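Local coordinates for zona pellucida sperm-binding protein 1 (Gallus gallus, PDB 6GF6) that probably cross-links filaments of the avian egg coat through homodimers of its N-terminal ZP-N domain, the part in this crystal, at residues V31-L36 / V85-M90. The protein carries 2 engineered substitutions. Numbering follows the deposited sequence.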
loop_
_atom_site.group_PDB
_atom_site.type_symbol
_atom_site.label_atom_id
_atom_site.label_comp_id
_atom_site.label_asym_id
_atom_site.label_seq_id
_atom_site.Cartn_x
_atom_site.Cartn_y
_atom_site.Cartn_z
ATOM N N VAL B 31 -6.600 -4.428 17.004
ATOM C CA VAL B 31 -5.152 -4.426 17.159
ATOM C C VAL B 31 -4.654 -3.063 16.706
ATOM O O VAL B 31 -5.112 -2.538 15.687
ATOM C CB VAL B 31 -4.481 -5.559 16.356
ATOM C CG1 VAL B 31 -2.965 -5.500 16.466
ATOM C CG2 VAL B 31 -4.978 -6.910 16.828
ATOM N N HIS B 32 -3.788 -2.456 17.507
ATOM C CA HIS B 32 -3.090 -1.241 17.125
ATOM C C HIS B 32 -1.623 -1.564 16.890
ATOM O O HIS B 32 -1.012 -2.314 17.662
ATOM C CB HIS B 32 -3.242 -0.161 18.200
ATOM C CG HIS B 32 -4.599 0.465 18.226
ATOM N ND1 HIS B 32 -4.923 1.509 19.063
ATOM C CD2 HIS B 32 -5.715 0.200 17.506
ATOM C CE1 HIS B 32 -6.182 1.855 18.862
ATOM N NE2 HIS B 32 -6.684 1.076 17.921
ATOM N N PHE B 33 -1.074 -1.013 15.812
ATOM C CA PHE B 33 0.297 -1.266 15.396
ATOM C C PHE B 33 1.158 -0.039 15.664
ATOM O O PHE B 33 0.725 1.096 15.439
ATOM C CB PHE B 33 0.367 -1.622 13.905
ATOM C CG PHE B 33 -0.372 -2.880 13.538
ATOM C CD1 PHE B 33 -1.733 -2.852 13.277
ATOM C CD2 PHE B 33 0.297 -4.089 13.438
ATOM C CE1 PHE B 33 -2.413 -4.007 12.931
ATOM C CE2 PHE B 33 -0.377 -5.247 13.093
ATOM C CZ PHE B 33 -1.734 -5.205 12.840
ATOM N N LYS B 34 2.378 -0.273 16.144
ATOM C CA LYS B 34 3.364 0.783 16.320
ATOM C C LYS B 34 4.724 0.277 15.862
ATOM O O LYS B 34 5.099 -0.863 16.151
ATOM C CB LYS B 34 3.457 1.256 17.777
ATOM C CG LYS B 34 2.250 2.034 18.280
ATOM C CD LYS B 34 1.241 1.120 18.957
ATOM C CE LYS B 34 0.209 1.920 19.740
ATOM N NZ LYS B 34 -0.606 2.799 18.857
ATOM N N VAL B 35 5.454 1.128 15.150
ATOM C CA VAL B 35 6.804 0.813 14.700
ATOM C C VAL B 35 7.787 1.169 15.805
ATOM O O VAL B 35 7.680 2.229 16.432
ATOM C CB VAL B 35 7.131 1.563 13.396
ATOM C CG1 VAL B 35 8.574 1.310 12.981
ATOM C CG2 VAL B 35 6.176 1.145 12.291
ATOM N N LEU B 36 8.745 0.280 16.050
ATOM C CA LEU B 36 9.747 0.460 17.093
ATOM C C LEU B 36 11.116 0.726 16.482
ATOM O O LEU B 36 11.481 0.128 15.464
ATOM C CB LEU B 36 9.832 -0.769 18.001
ATOM C CG LEU B 36 8.527 -1.260 18.621
ATOM C CD1 LEU B 36 8.788 -2.531 19.415
ATOM C CD2 LEU B 36 7.911 -0.190 19.510
ATOM N N VAL B 85 7.921 -4.310 15.345
ATOM C CA VAL B 85 6.576 -3.761 15.435
ATOM C C VAL B 85 5.956 -4.242 16.734
ATOM O O VAL B 85 6.162 -5.389 17.141
ATOM C CB VAL B 85 5.699 -4.183 14.237
ATOM C CG1 VAL B 85 4.289 -3.622 14.379
ATOM C CG2 VAL B 85 6.320 -3.722 12.928
ATOM N N GLN B 86 5.197 -3.367 17.384
ATOM C CA GLN B 86 4.423 -3.724 18.563
ATOM C C GLN B 86 2.955 -3.832 18.184
ATOM O O GLN B 86 2.422 -2.955 17.496
ATOM C CB GLN B 86 4.608 -2.692 19.677
ATOM C CG GLN B 86 3.927 -3.074 20.983
ATOM C CD GLN B 86 4.016 -1.984 22.028
ATOM O OE1 GLN B 86 4.398 -0.855 21.730
ATOM N NE2 GLN B 86 3.650 -2.316 23.259
ATOM N N LEU B 87 2.318 -4.921 18.603
ATOM C CA LEU B 87 0.884 -5.122 18.436
ATOM C C LEU B 87 0.220 -4.958 19.788
ATOM O O LEU B 87 0.592 -5.641 20.749
ATOM C CB LEU B 87 0.569 -6.503 17.869
ATOM C CG LEU B 87 1.103 -6.823 16.481
ATOM C CD1 LEU B 87 2.548 -7.225 16.579
ATOM C CD2 LEU B 87 0.284 -7.938 15.854
ATOM N N GLU B 88 -0.750 -4.060 19.863
ATOM C CA GLU B 88 -1.510 -3.836 21.083
ATOM C C GLU B 88 -2.920 -4.350 20.843
ATOM O O GLU B 88 -3.694 -3.733 20.104
ATOM C CB GLU B 88 -1.514 -2.363 21.471
ATOM C CG GLU B 88 -0.158 -1.868 21.924
ATOM C CD GLU B 88 -0.218 -0.506 22.575
ATOM O OE1 GLU B 88 -1.169 0.258 22.298
ATOM O OE2 GLU B 88 0.702 -0.202 23.361
ATOM N N GLU B 89 -3.237 -5.492 21.434
ATOM C CA GLU B 89 -4.597 -6.002 21.375
ATOM C C GLU B 89 -5.470 -5.183 22.308
ATOM O O GLU B 89 -5.129 -4.992 23.478
ATOM C CB GLU B 89 -4.632 -7.481 21.757
ATOM C CG GLU B 89 -5.997 -8.125 21.569
ATOM C CD GLU B 89 -6.010 -9.601 21.923
ATOM O OE1 GLU B 89 -7.040 -10.261 21.668
ATOM O OE2 GLU B 89 -5.003 -10.100 22.467
ATOM N N MET B 90 -6.576 -4.664 21.790
ATOM C CA MET B 90 -7.363 -3.703 22.541
ATOM C C MET B 90 -8.828 -4.101 22.572
ATOM O O MET B 90 -9.389 -4.559 21.572
ATOM C CB MET B 90 -7.206 -2.297 21.967
ATOM C CG MET B 90 -5.841 -1.704 22.270
ATOM S SD MET B 90 -5.645 -0.044 21.643
ATOM C CE MET B 90 -6.980 0.819 22.473
#
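With CG of His32 and of Met90 each anti to the carbonyl carbon (chi1 -74° and -72°), the two side chains cross at about a right angle, and Met90 SD sits over one ring face, 3.1 Å from His32 ND1. Replacing His32 by an alanine is likely to leave Met90 SD without its aromatic partner and the zinc sites recorded for this protein short of a ligand. Lys34, bent at chi2 (93°), lays CE 3.3 Å from Glu88 OE1; its NZ pairs instead with Glu44, while Glu88 OE2 bridges to Arg42. Lys34 and Glu88 also belong to zinc sites seen in a crystal of this protein, though no zinc is bound to this chain, so this polar face gathers metal-binding groups. Four backbone bonds tie the antiparallel strands, among them Glu88 N to His32 O (2.8 Å) and Gln86 N to Lys34 O (2.8 Å). On the other face, Phe33 and Leu87 run side by side, Phe33 CE2 to Leu87 CD2 3.9 Å, while Val85 CG1 meets the ring edge at CD2 and Val31 CG1 packs on Leu87 CB. This apolar face of the Ig-like ZP-N sandwich lies against strands 18-24 and 63-68 of the opposing sheet; within its own sheet, strand 42-44 flanks 30-36 and strand 96-107 flanks 80-90.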